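Long-range contacts in agmatine ureohydrolase (PDB 3PZL), which probably hydrolyses agmatine to putrescine and urea, using a pair of manganese ions bound in each subunit: residues 23-27 against 59-65; 179-183 against 245-249; 229-233 against 285-289; 237-241 against 277-282. All blocks are in the same frame, centred on the assembly; numbering follows the deposited sequence.

Contact 1 of 4, residues 23-27 against 59-65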
loop_
_atom_site.group_PDB
_atom_site.type_symbol
_atom_site.label_atom_id
_atom_site.label_comp_id
_atom_site.label_asym_id
_atom_site.label_seq_id
_atom_site.Cartn_x
_atom_site.Cartn_y
_atom_site.Cartn_z
ATOM N N LYS B 23 -17.425 0.985 -19.388
ATOM C CA LYS B 23 -16.032 0.576 -19.447
ATOM C C LYS B 23 -15.888 -0.744 -20.187
ATOM O O LYS B 23 -16.650 -1.683 -19.955
ATOM C CB LYS B 23 -15.496 0.431 -18.011
ATOM C CG LYS B 23 -14.035 0.115 -17.859
ATOM C CD LYS B 23 -13.697 -0.071 -16.396
ATOM C CE LYS B 23 -12.239 -0.328 -16.131
ATOM N NZ LYS B 23 -11.955 -0.684 -14.709
ATOM N N LYS B 24 -14.906 -0.802 -21.076
ATOM C CA LYS B 24 -14.529 -2.068 -21.727
ATOM C C LYS B 24 -13.117 -2.065 -22.355
ATOM O O LYS B 24 -12.362 -1.125 -22.223
ATOM C CB LYS B 24 -15.562 -2.453 -22.770
ATOM C CG LYS B 24 -15.697 -1.427 -23.900
ATOM C CD LYS B 24 -16.522 -2.001 -25.049
ATOM C CE LYS B 24 -16.690 -0.961 -26.161
ATOM N NZ LYS B 24 -17.534 -1.534 -27.310
ATOM N N ILE B 25 -12.763 -3.140 -23.026
ATOM C CA ILE B 25 -11.501 -3.169 -23.727
ATOM C C ILE B 25 -11.531 -2.194 -24.897
ATOM O O ILE B 25 -12.366 -2.299 -25.796
ATOM C CB ILE B 25 -11.173 -4.577 -24.190
ATOM C CG1 ILE B 25 -10.873 -5.425 -22.952
ATOM C CG2 ILE B 25 -9.984 -4.527 -25.179
ATOM C CD1 ILE B 25 -10.187 -6.751 -23.235
ATOM N N ALA B 26 -10.605 -1.256 -24.891
ATOM C CA ALA B 26 -10.714 -0.108 -25.770
ATOM C C ALA B 26 -10.841 -0.478 -27.236
ATOM O O ALA B 26 -11.437 0.257 -28.006
ATOM C CB ALA B 26 -9.551 0.831 -25.550
ATOM N N ASP B 27 -10.292 -1.622 -27.620
ATOM C CA ASP B 27 -10.287 -2.014 -29.021
ATOM C C ASP B 27 -11.448 -2.922 -29.343
ATOM O O ASP B 27 -11.754 -3.157 -30.513
ATOM C CB ASP B 27 -8.925 -2.601 -29.445
ATOM C CG ASP B 27 -7.745 -1.582 -29.279
ATOM O OD1 ASP B 27 -7.991 -0.346 -29.325
ATOM O OD2 ASP B 27 -6.574 -2.013 -29.099
ATOM N N ASP B 59 -12.043 -6.722 -14.620
ATOM C CA ASP B 59 -12.131 -5.294 -14.556
ATOM C C ASP B 59 -10.739 -4.618 -14.623
ATOM O O ASP B 59 -10.552 -3.619 -15.353
ATOM C CB ASP B 59 -12.901 -4.840 -13.330
ATOM C CG ASP B 59 -13.068 -3.336 -13.301
ATOM O OD1 ASP B 59 -13.628 -2.809 -14.268
ATOM O OD2 ASP B 59 -12.638 -2.663 -12.347
ATOM N N SER B 60 -9.771 -5.140 -13.875
ATOM C CA SER B 60 -8.467 -4.491 -13.867
ATOM C C SER B 60 -7.732 -4.596 -15.222
ATOM O O SER B 60 -6.987 -3.665 -15.622
ATOM C CB SER B 60 -7.588 -5.000 -12.734
ATOM O OG SER B 60 -7.310 -6.380 -12.884
ATOM N N ILE B 61 -7.966 -5.701 -15.934
ATOM C CA ILE B 61 -7.434 -5.840 -17.273
ATOM C C ILE B 61 -7.982 -4.769 -18.243
ATOM O O ILE B 61 -7.256 -4.216 -19.058
ATOM C CB ILE B 61 -7.590 -7.296 -17.818
ATOM C CG1 ILE B 61 -6.630 -8.217 -17.092
ATOM C CG2 ILE B 61 -7.275 -7.402 -19.299
ATOM C CD1 ILE B 61 -7.043 -9.641 -17.182
ATOM N N ARG B 62 -9.264 -4.486 -18.161
ATOM C CA ARG B 62 -9.855 -3.449 -18.999
ATOM C C ARG B 62 -9.237 -2.083 -18.675
ATOM O O ARG B 62 -9.098 -1.227 -19.530
ATOM C CB ARG B 62 -11.378 -3.401 -18.779
ATOM C CG ARG B 62 -12.118 -4.678 -19.134
ATOM C CD ARG B 62 -13.654 -4.568 -18.979
ATOM N NE ARG B 62 -14.308 -5.803 -19.440
ATOM C CZ ARG B 62 -14.674 -6.835 -18.662
ATOM N NH1 ARG B 62 -14.477 -6.824 -17.345
ATOM N NH2 ARG B 62 -15.224 -7.911 -19.220
ATOM N N GLY B 63 -8.875 -1.887 -17.416
ATOM C CA GLY B 63 -8.312 -0.625 -16.984
ATOM C C GLY B 63 -6.893 -0.408 -17.440
ATOM O O GLY B 63 -6.544 0.723 -17.772
ATOM N N ALA B 64 -6.079 -1.473 -17.444
ATOM C CA ALA B 64 -4.691 -1.399 -17.905
ATOM C C ALA B 64 -4.617 -1.261 -19.419
ATOM O O ALA B 64 -3.645 -0.694 -19.954
ATOM C CB ALA B 64 -3.981 -2.606 -17.502
ATOM N N TYR B 65 -5.634 -1.772 -20.128
ATOM C CA TYR B 65 -5.548 -1.804 -21.560
ATOM C C TYR B 65 -5.406 -0.396 -22.123
ATOM O O TYR B 65 -4.797 -0.216 -23.162
ATOM C CB TYR B 65 -6.746 -2.492 -22.162
ATOM C CG TYR B 65 -6.556 -2.904 -23.613
ATOM C CD1 TYR B 65 -6.189 -4.221 -23.959
ATOM C CD2 TYR B 65 -6.758 -2.002 -24.627
ATOM C CE1 TYR B 65 -6.030 -4.604 -25.289
ATOM C CE2 TYR B 65 -6.607 -2.371 -25.960
ATOM C CZ TYR B 65 -6.237 -3.663 -26.288
ATOM O OH TYR B 65 -6.098 -3.961 -27.613
#

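Contact 2 of 4, residues 179-183 against 245-249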
loop_
_atom_site.group_PDB
_atom_site.type_symbol
_atom_site.label_atom_id
_atom_site.label_comp_id
_atom_site.label_asym_id
_atom_site.label_seq_id
_atom_site.Cartn_x
_atom_site.Cartn_y
_atom_site.Cartn_z
ATOM N N ILE B 179 2.880 -26.542 -18.776
ATOM C CA ILE B 179 4.254 -26.069 -18.731
ATOM C C ILE B 179 4.550 -25.061 -17.631
ATOM O O ILE B 179 3.756 -24.134 -17.370
ATOM C CB ILE B 179 4.641 -25.417 -20.064
ATOM C CG1 ILE B 179 4.480 -26.414 -21.202
ATOM C CG2 ILE B 179 6.086 -24.918 -20.017
ATOM C CD1 ILE B 179 4.987 -25.886 -22.524
ATOM N N GLY B 180 5.717 -25.222 -17.009
ATOM C CA GLY B 180 6.185 -24.285 -15.974
ATOM C C GLY B 180 6.106 -24.863 -14.574
ATOM O O GLY B 180 6.582 -24.264 -13.613
ATOM N N ILE B 181 5.519 -26.050 -14.459
ATOM C CA ILE B 181 5.197 -26.609 -13.143
ATOM C C ILE B 181 6.438 -26.812 -12.233
ATOM O O ILE B 181 7.502 -27.159 -12.702
ATOM C CB ILE B 181 4.281 -27.896 -13.239
ATOM C CG1 ILE B 181 5.101 -29.118 -13.548
ATOM C CG2 ILE B 181 3.114 -27.729 -14.247
ATOM C CD1 ILE B 181 5.601 -29.727 -12.301
ATOM N N ARG B 182 6.265 -26.525 -10.941
ATOM C CA ARG B 182 7.351 -26.527 -9.948
ATOM C C ARG B 182 6.836 -26.753 -8.544
ATOM O O ARG B 182 7.582 -26.618 -7.579
ATOM C CB ARG B 182 8.146 -25.216 -9.976
ATOM C CG ARG B 182 7.362 -23.936 -9.725
ATOM C CD ARG B 182 8.171 -22.750 -10.272
ATOM N NE ARG B 182 7.476 -21.455 -10.270
ATOM C CZ ARG B 182 6.581 -21.063 -11.186
ATOM N NH1 ARG B 182 6.263 -21.873 -12.195
ATOM N NH2 ARG B 182 5.993 -19.859 -11.097
ATOM N N SER B 183 5.556 -27.087 -8.441
ATOM C CA SER B 183 4.883 -27.318 -7.158
ATOM C C SER B 183 3.851 -28.439 -7.321
ATOM O O SER B 183 2.817 -28.260 -7.986
ATOM C CB SER B 183 4.215 -26.009 -6.654
ATOM O OG SER B 183 3.302 -26.212 -5.577
ATOM N N GLU B 245 4.884 -18.740 -6.854
ATOM C CA GLU B 245 5.906 -19.797 -6.771
ATOM C C GLU B 245 7.208 -19.324 -7.432
ATOM O O GLU B 245 7.259 -19.149 -8.654
ATOM C CB GLU B 245 5.414 -21.082 -7.425
ATOM C CG GLU B 245 4.409 -21.832 -6.601
ATOM C CD GLU B 245 5.047 -22.689 -5.524
ATOM O OE1 GLU B 245 6.258 -22.997 -5.657
ATOM O OE2 GLU B 245 4.335 -23.069 -4.559
ATOM N N PRO B 246 8.266 -19.108 -6.625
ATOM C CA PRO B 246 9.527 -18.603 -7.195
ATOM C C PRO B 246 10.098 -19.592 -8.194
ATOM O O PRO B 246 9.628 -20.768 -8.252
ATOM C CB PRO B 246 10.451 -18.469 -5.978
ATOM C CG PRO B 246 9.518 -18.423 -4.795
ATOM C CD PRO B 246 8.336 -19.277 -5.160
ATOM N N PHE B 247 11.093 -19.118 -8.964
ATOM C CA PHE B 247 11.783 -19.933 -10.007
ATOM C C PHE B 247 10.832 -20.305 -11.157
ATOM O O PHE B 247 10.774 -21.475 -11.565
ATOM C CB PHE B 247 12.387 -21.237 -9.441
ATOM C CG PHE B 247 12.951 -21.126 -8.028
ATOM C CD1 PHE B 247 13.914 -20.173 -7.710
ATOM C CD2 PHE B 247 12.548 -22.034 -7.039
ATOM C CE1 PHE B 247 14.427 -20.101 -6.432
ATOM C CE2 PHE B 247 13.061 -21.979 -5.752
ATOM C CZ PHE B 247 14.009 -21.006 -5.439
ATOM N N GLY B 248 10.085 -19.324 -11.666
ATOM C CA GLY B 248 9.064 -19.581 -12.675
ATOM C C GLY B 248 9.565 -19.247 -14.065
ATOM O O GLY B 248 10.756 -19.024 -14.264
ATOM N N LEU B 249 8.644 -19.221 -15.024
ATOM C CA LEU B 249 8.972 -18.937 -16.413
ATOM C C LEU B 249 9.121 -17.451 -16.610
ATOM O O LEU B 249 8.600 -16.648 -15.822
ATOM C CB LEU B 249 7.849 -19.423 -17.343
ATOM C CG LEU B 249 7.273 -20.816 -17.104
ATOM C CD1 LEU B 249 5.932 -20.996 -17.816
ATOM C CD2 LEU B 249 8.307 -21.870 -17.508
#

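Contact 3 of 4, residues 229-233 against 285-289. With MN (manganese (II) ion), chain G; MN (manganese (II) ion), chain F.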
loop_
_atom_site.group_PDB
_atom_site.type_symbol
_atom_site.label_atom_id
_atom_site.label_comp_id
_atom_site.label_asym_id
_atom_site.label_seq_id
_atom_site.Cartn_x
_atom_site.Cartn_y
_atom_site.Cartn_z
ATOM N N ASP B 229 -2.438 -20.045 -16.571
ATOM C CA ASP B 229 -2.553 -19.840 -15.134
ATOM C C ASP B 229 -1.409 -18.903 -14.805
ATOM O O ASP B 229 -0.230 -19.237 -14.923
ATOM C CB ASP B 229 -2.374 -21.160 -14.411
ATOM C CG ASP B 229 -2.691 -21.087 -12.921
ATOM O OD1 ASP B 229 -2.387 -20.043 -12.305
ATOM O OD2 ASP B 229 -3.220 -22.092 -12.374
HETATM N N MSE B 230 -1.768 -17.703 -14.405
HETATM C CA MSE B 230 -0.836 -16.602 -14.423
HETATM C C MSE B 230 0.360 -16.839 -13.509
HETATM O O MSE B 230 1.414 -16.227 -13.692
HETATM C CB MSE B 230 -1.582 -15.360 -14.028
HETATM C CG MSE B 230 -0.983 -14.114 -14.509
HETATM SE SE MSE B 230 -1.058 -13.782 -16.454
HETATM C CE MSE B 230 -0.088 -12.054 -16.307
ATOM N N ASP B 231 0.197 -17.730 -12.529
ATOM C CA ASP B 231 1.274 -18.052 -11.569
ATOM C C ASP B 231 2.380 -18.992 -12.134
ATOM O O ASP B 231 3.412 -19.210 -11.492
ATOM C CB ASP B 231 0.678 -18.625 -10.288
ATOM C CG ASP B 231 0.073 -19.978 -10.495
ATOM O OD1 ASP B 231 -0.077 -20.427 -11.657
ATOM O OD2 ASP B 231 -0.247 -20.631 -9.499
ATOM N N GLY B 232 2.168 -19.540 -13.324
ATOM C CA GLY B 232 3.243 -20.218 -14.050
ATOM C C GLY B 232 4.436 -19.320 -14.365
ATOM O O GLY B 232 5.542 -19.791 -14.587
ATOM N N ILE B 233 4.198 -18.016 -14.358
ATOM C CA ILE B 233 5.204 -17.028 -14.632
ATOM C C ILE B 233 5.925 -16.709 -13.342
ATOM O O ILE B 233 5.334 -16.827 -12.291
ATOM C CB ILE B 233 4.536 -15.783 -15.221
ATOM C CG1 ILE B 233 3.743 -16.209 -16.474
ATOM C CG2 ILE B 233 5.575 -14.650 -15.541
ATOM C CD1 ILE B 233 3.152 -15.082 -17.282
ATOM N N LEU B 285 0.688 -7.021 -17.826
ATOM C CA LEU B 285 1.212 -8.171 -18.538
ATOM C C LEU B 285 0.026 -8.994 -19.051
ATOM O O LEU B 285 0.034 -9.444 -20.209
ATOM C CB LEU B 285 2.087 -9.021 -17.628
ATOM C CG LEU B 285 2.558 -10.354 -18.189
ATOM C CD1 LEU B 285 3.329 -10.165 -19.452
ATOM C CD2 LEU B 285 3.422 -10.965 -17.187
ATOM N N ALA B 286 -0.997 -9.191 -18.215
ATOM C CA ALA B 286 -2.167 -9.938 -18.686
ATOM C C ALA B 286 -2.811 -9.334 -19.954
ATOM O O ALA B 286 -3.187 -10.061 -20.872
ATOM C CB ALA B 286 -3.169 -10.094 -17.605
ATOM N N ALA B 287 -2.894 -8.006 -20.020
ATOM C CA ALA B 287 -3.465 -7.342 -21.180
ATOM C C ALA B 287 -2.544 -7.438 -22.370
ATOM O O ALA B 287 -3.009 -7.587 -23.513
ATOM C CB ALA B 287 -3.717 -5.941 -20.892
ATOM N N LYS B 288 -1.244 -7.343 -22.133
ATOM C CA LYS B 288 -0.286 -7.488 -23.217
ATOM C C LYS B 288 -0.329 -8.905 -23.832
ATOM O O LYS B 288 -0.380 -9.092 -25.035
ATOM C CB LYS B 288 1.108 -7.150 -22.698
ATOM C CG LYS B 288 2.114 -6.929 -23.738
ATOM C CD LYS B 288 1.664 -5.795 -24.655
ATOM C CE LYS B 288 2.255 -5.976 -26.021
ATOM N NZ LYS B 288 2.155 -4.696 -26.787
ATOM N N LEU B 289 -0.352 -9.913 -22.979
ATOM C CA LEU B 289 -0.515 -11.304 -23.413
ATOM C C LEU B 289 -1.761 -11.528 -24.268
ATOM O O LEU B 289 -1.773 -12.384 -25.147
ATOM C CB LEU B 289 -0.547 -12.228 -22.202
ATOM C CG LEU B 289 0.814 -12.504 -21.558
ATOM C CD1 LEU B 289 0.587 -13.337 -20.308
ATOM C CD2 LEU B 289 1.809 -13.185 -22.526
HETATM MN MN MN G . -1.506 -22.512 -10.673
HETATM MN MN MN F . -4.358 -23.713 -11.730
#

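Contact 4 of 4, residues 237-241 against 277-282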
loop_
_atom_site.group_PDB
_atom_site.type_symbol
_atom_site.label_atom_id
_atom_site.label_comp_id
_atom_site.label_asym_id
_atom_site.label_seq_id
_atom_site.Cartn_x
_atom_site.Cartn_y
_atom_site.Cartn_z
ATOM N N TYR B 237 7.659 -11.069 -12.650
ATOM C CA TYR B 237 6.951 -10.522 -13.810
ATOM C C TYR B 237 5.468 -10.467 -13.562
ATOM O O TYR B 237 4.801 -9.613 -14.099
ATOM C CB TYR B 237 7.210 -11.330 -15.062
ATOM C CG TYR B 237 8.656 -11.490 -15.433
ATOM C CD1 TYR B 237 9.357 -10.467 -16.054
ATOM C CD2 TYR B 237 9.324 -12.682 -15.181
ATOM C CE1 TYR B 237 10.682 -10.628 -16.415
ATOM C CE2 TYR B 237 10.654 -12.861 -15.548
ATOM C CZ TYR B 237 11.325 -11.835 -16.163
ATOM O OH TYR B 237 12.642 -12.029 -16.544
ATOM N N ALA B 238 4.965 -11.363 -12.731
ATOM C CA ALA B 238 3.548 -11.375 -12.334
ATOM C C ALA B 238 3.443 -11.429 -10.796
ATOM O O ALA B 238 3.113 -12.466 -10.235
ATOM C CB ALA B 238 2.859 -12.589 -12.950
ATOM N N PRO B 239 3.776 -10.336 -10.101
ATOM C CA PRO B 239 3.789 -10.285 -8.628
ATOM C C PRO B 239 2.448 -10.583 -7.951
ATOM O O PRO B 239 2.418 -10.927 -6.769
ATOM C CB PRO B 239 4.124 -8.815 -8.337
ATOM C CG PRO B 239 4.781 -8.307 -9.555
ATOM C CD PRO B 239 4.218 -9.063 -10.703
ATOM N N ALA B 240 1.354 -10.421 -8.670
ATOM C CA ALA B 240 0.043 -10.398 -8.041
ATOM C C ALA B 240 -0.755 -11.683 -8.300
ATOM O O ALA B 240 -1.971 -11.697 -8.210
ATOM C CB ALA B 240 -0.704 -9.228 -8.533
ATOM N N VAL B 241 -0.082 -12.765 -8.637
ATOM C CA VAL B 241 -0.785 -14.035 -8.765
ATOM C C VAL B 241 -1.288 -14.560 -7.395
ATOM O O VAL B 241 -0.721 -14.241 -6.338
ATOM C CB VAL B 241 0.105 -15.067 -9.467
ATOM C CG1 VAL B 241 0.333 -14.634 -10.889
ATOM C CG2 VAL B 241 1.423 -15.204 -8.734
ATOM N N TYR B 277 -3.168 -7.101 -5.180
ATOM C CA TYR B 277 -1.837 -7.378 -4.668
ATOM C C TYR B 277 -0.671 -6.669 -5.328
ATOM O O TYR B 277 0.460 -6.903 -4.927
ATOM C CB TYR B 277 -1.579 -8.861 -4.621
ATOM C CG TYR B 277 -2.287 -9.514 -3.461
ATOM C CD1 TYR B 277 -3.643 -9.891 -3.573
ATOM C CD2 TYR B 277 -1.604 -9.741 -2.231
ATOM C CE1 TYR B 277 -4.300 -10.478 -2.514
ATOM C CE2 TYR B 277 -2.262 -10.343 -1.154
ATOM C CZ TYR B 277 -3.613 -10.694 -1.302
ATOM O OH TYR B 277 -4.262 -11.292 -0.258
ATOM N N ASP B 278 -0.944 -5.781 -6.292
ATOM C CA ASP B 278 0.104 -4.901 -6.839
ATOM C C ASP B 278 -0.495 -3.606 -7.343
ATOM O O ASP B 278 -1.668 -3.343 -7.113
ATOM C CB ASP B 278 0.971 -5.581 -7.927
ATOM C CG ASP B 278 0.267 -5.699 -9.293
ATOM O OD1 ASP B 278 -0.892 -5.255 -9.470
ATOM O OD2 ASP B 278 0.880 -6.256 -10.232
ATOM N N ASN B 279 0.317 -2.801 -8.026
ATOM C CA ASN B 279 -0.136 -1.507 -8.551
ATOM C C ASN B 279 -0.571 -1.508 -9.996
ATOM O O ASN B 279 -0.865 -0.453 -10.552
ATOM C CB ASN B 279 0.938 -0.453 -8.339
ATOM C CG ASN B 279 0.865 0.145 -6.964
ATOM O OD1 ASN B 279 -0.234 0.366 -6.414
ATOM N ND2 ASN B 279 2.027 0.434 -6.393
ATOM N N GLY B 280 -0.611 -2.683 -10.621
ATOM C CA GLY B 280 -1.130 -2.766 -11.988
ATOM C C GLY B 280 -0.231 -3.519 -12.948
ATOM O O GLY B 280 -0.680 -3.881 -14.045
ATOM N N ASN B 281 1.013 -3.806 -12.546
ATOM C CA ASN B 281 1.941 -4.397 -13.497
ATOM C C ASN B 281 1.517 -5.780 -13.946
ATOM O O ASN B 281 1.786 -6.187 -15.082
ATOM C CB ASN B 281 3.399 -4.352 -13.014
ATOM C CG ASN B 281 3.982 -2.903 -13.026
ATOM O OD1 ASN B 281 3.340 -1.945 -13.489
ATOM N ND2 ASN B 281 5.189 -2.745 -12.488
ATOM N N THR B 282 0.816 -6.498 -13.084
ATOM C CA THR B 282 0.405 -7.875 -13.416
ATOM C C THR B 282 -0.764 -7.875 -14.429
ATOM O O THR B 282 -0.764 -8.602 -15.415
ATOM C CB THR B 282 0.044 -8.676 -12.155
ATOM O OG1 THR B 282 1.154 -8.671 -11.252
ATOM C CG2 THR B 282 -0.291 -10.094 -12.503
#

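Contact 1 of 4, residues 23-27 against 59-65
Lys23 and Asp59 make the charged end of this contact: the ammonium NZ of Lys23 stands 2.7 Å from Asp59 OD1 in a salt bridge, meeting that oxygen from above the carboxylate plane. A weak second bond runs from Lys23 NZ to the backbone O of Asp59, at 3.3 Å. Lysine suits the place because of its length; with CG opposite the backbone N (chi1 -175°) and the rest of the chain extended, its CE passes 3.9 Å from Gly63 N and sets NZ beside Asp59. Lys23 also pairs with Asp59 of the second subunit, and the reciprocal bridge forms too, so the positive charges probably offset the two aspartates that meet at this interface.

At the other end, the Tyr65 OH donates to Asp27 OD2 at 2.5 Å. The oxygen lies in plane at the ring's edge, while the carboxylate is turned 84° from the ring. Gln291 bonds to the same hydroxyl, and Ser70 holds the other oxygen of Asp27.

Helix 57-65 and the loop ahead of strand 37-42 thereby close on each other beside strand 84-90, an outermost strand of the arginase alpha/beta fold within the chain. Arg62 spends its guanidinium on Asp86 and Asp89 there, leaving its aliphatic part to this contact.

Apolar contacts fill the middle. The Arg62 and Ile25 side chains cross at about a right angle, with Arg62 CG 4.1 Å from Ile25 CG1. The branched Ile25 also sends CG2 over the Tyr65 ring in a CH-pi contact, 3.8 Å from the ring centroid and only 4° off the normal, and the small Ala26 brings its CB to 4.1 Å from Tyr65 CD2.

Contact 2 of 4, residues 179-183 against 245-249
Arg182 turns the edge of its guanidinium to the backbone of Glu245, joining loops that follow strands 176-180 and 223-229 at the C-terminal edge of the parallel sheet, where the arginase fold holds its metals. NE and NH2 of Arg182 grip Glu245 O side-on, each at 2.8 Å. The NH2 bond lies in the carbonyl plane, on a lone pair, whereas NE approaches from above that plane and adds a weak bond to Pro246 O. On its own segment, Arg182 NH1 reaches Gly180 O at 2.8 Å, again within the guanidinium plane, so bonds at separate places on the rim fix the group's rotation.

Over one face sits Gly248, its CA 3.2 Å above the guanidinium plane of Arg182; glycine fits because a beta carbon would run into Arg182 NH2. A leucine in place of Arg182 would take these donors from Glu245 O and Gly180 O and would probably leave the 245-249 loop less firmly held.

The side chains of Arg182 and Glu245 run side by side but head opposite ways, their charged planes 76° apart. Bent at chi2 (-82°), Glu245 brings its carboxylate to Ser183, which gives a weak bond from OG to Glu245 OE2 and also touches the manganese ligand His146. Further along, Leu249 lays CD2 3.6 Å from the bare CA of Gly180.

Contact 3 of 4, residues 229-233 against 285-289
Asp229 OD2 is gripped by both manganese ions, at 2.1 Å from the chain F ion and 2.5 Å from the chain G ion. Asp231 meets the second of these with both carboxylate oxygens, its OD2 at 2.5 Å from the chain G manganese and OD1 somewhat farther. The short 3-10 turn 230-232 places the two acids on the metal side, and the Gly232 N to Asp229 O bond closes it.

Between them, Met230 points the other way, into apolar surroundings, and anchors the turn from behind. It is selenomethionine in this crystal. Its CG lies opposite the backbone N (chi1 -156°), and a bend at chi2 (69°) carries the flexible end to helix 281-303. There Met230 CE rests 3.7 Å from Leu285 CG and 3.9 Å from Ala286 CB, while SE lies 4.2 Å from Leu289 CD1. Alanine suits position 286 because its small side chain lets the methyl approach the helix backbone. Ile233 and Leu285 meet end to end, Ile233 CD1 lying 4.1 Å from Leu285 CD2, and Ile233 CD1 also meets Leu289.

Ile270 of strand 265-271 and Val254 of helix 251-261 extend this buried apolar layer. Asp144, His124 and Asp148 complete the coordination of the chain F ion; Asp144 also binds the chain G ion, whose site includes His146. Asp229 and Asp231 thus form an Asp-X-Asp pair following a strand, as in the dinuclear manganese site of the arginase family.

Contact 4 of 4, residues 237-241 against 277-282
A type I turn from Ala238 to Val241 lies against the start of helix 281-303, with CA atoms 4.8 Å apart at Ala238 and Thr282 and 4.9 Å apart at Ala240 and Tyr277. Thr282 supplies the polar link: its OG1 accepts from Ala240 N at 3.1 Å, a somewhat bent bond with an N-H...O angle of 139°. In turn Thr282 OG1 donates to Asp278 OD2 at 2.6 Å. Threonine suits this double task, since chi1 (-56°) keeps OG1 beside its own backbone N while CG2 packs on the CB of Ala238. The ring of Pro239, which has no N-H to satisfy, lies alongside the threonine, its CD next to OG1.

Asp278 uses both oxygens. OD2 also takes Thr282 N at 2.9 Å, on the syn lone pair, and OD1 takes Gly280 N at 2.8 Å from well above the carboxylate plane (72°). These bonds fix the rotation of the carboxylate, and its negative charge would probably interact favourably with the helix start. An alanine in place of Asp278 would leave both backbone N-H groups without this acceptor and would probably set the Thr282 hydroxyl free to turn away from Ala240.

Ala240, small enough to sit close to Asp278 and Tyr277, brings CB to 3.7 Å from Asp278 CG and 4.0 Å from Tyr277 CB. Across the subunit boundary, Asn281 bonds to Pro239 of the third subunit. Gly280 occupies the N-cap with backbone angles that favour glycine, and the Asp278 to Gly280 bond makes an Asx turn leading into the last helix of the arginase fold.

Contacts 2 and 3 are buried, while contacts 1 and 4 are only partly so, though all four also meet neighbouring subunits. Contacts 3 and 4 share helix 281-303, one using its side and the other its start, and 277-282 lies within the loop that contact 3 closes. Contact 1 reaches the same helix through Ile61 packing on Ala286, but stays about 17 Å from contact 2 at the nearest atoms. Chemistry follows place: contact 1 has salt bridges shared between subunits, contact 2 an arginine holding backbone carbonyls near the metals, contact 3 an apolar core behind metal ligands, and contact 4 hydrogen bonds at a helix start.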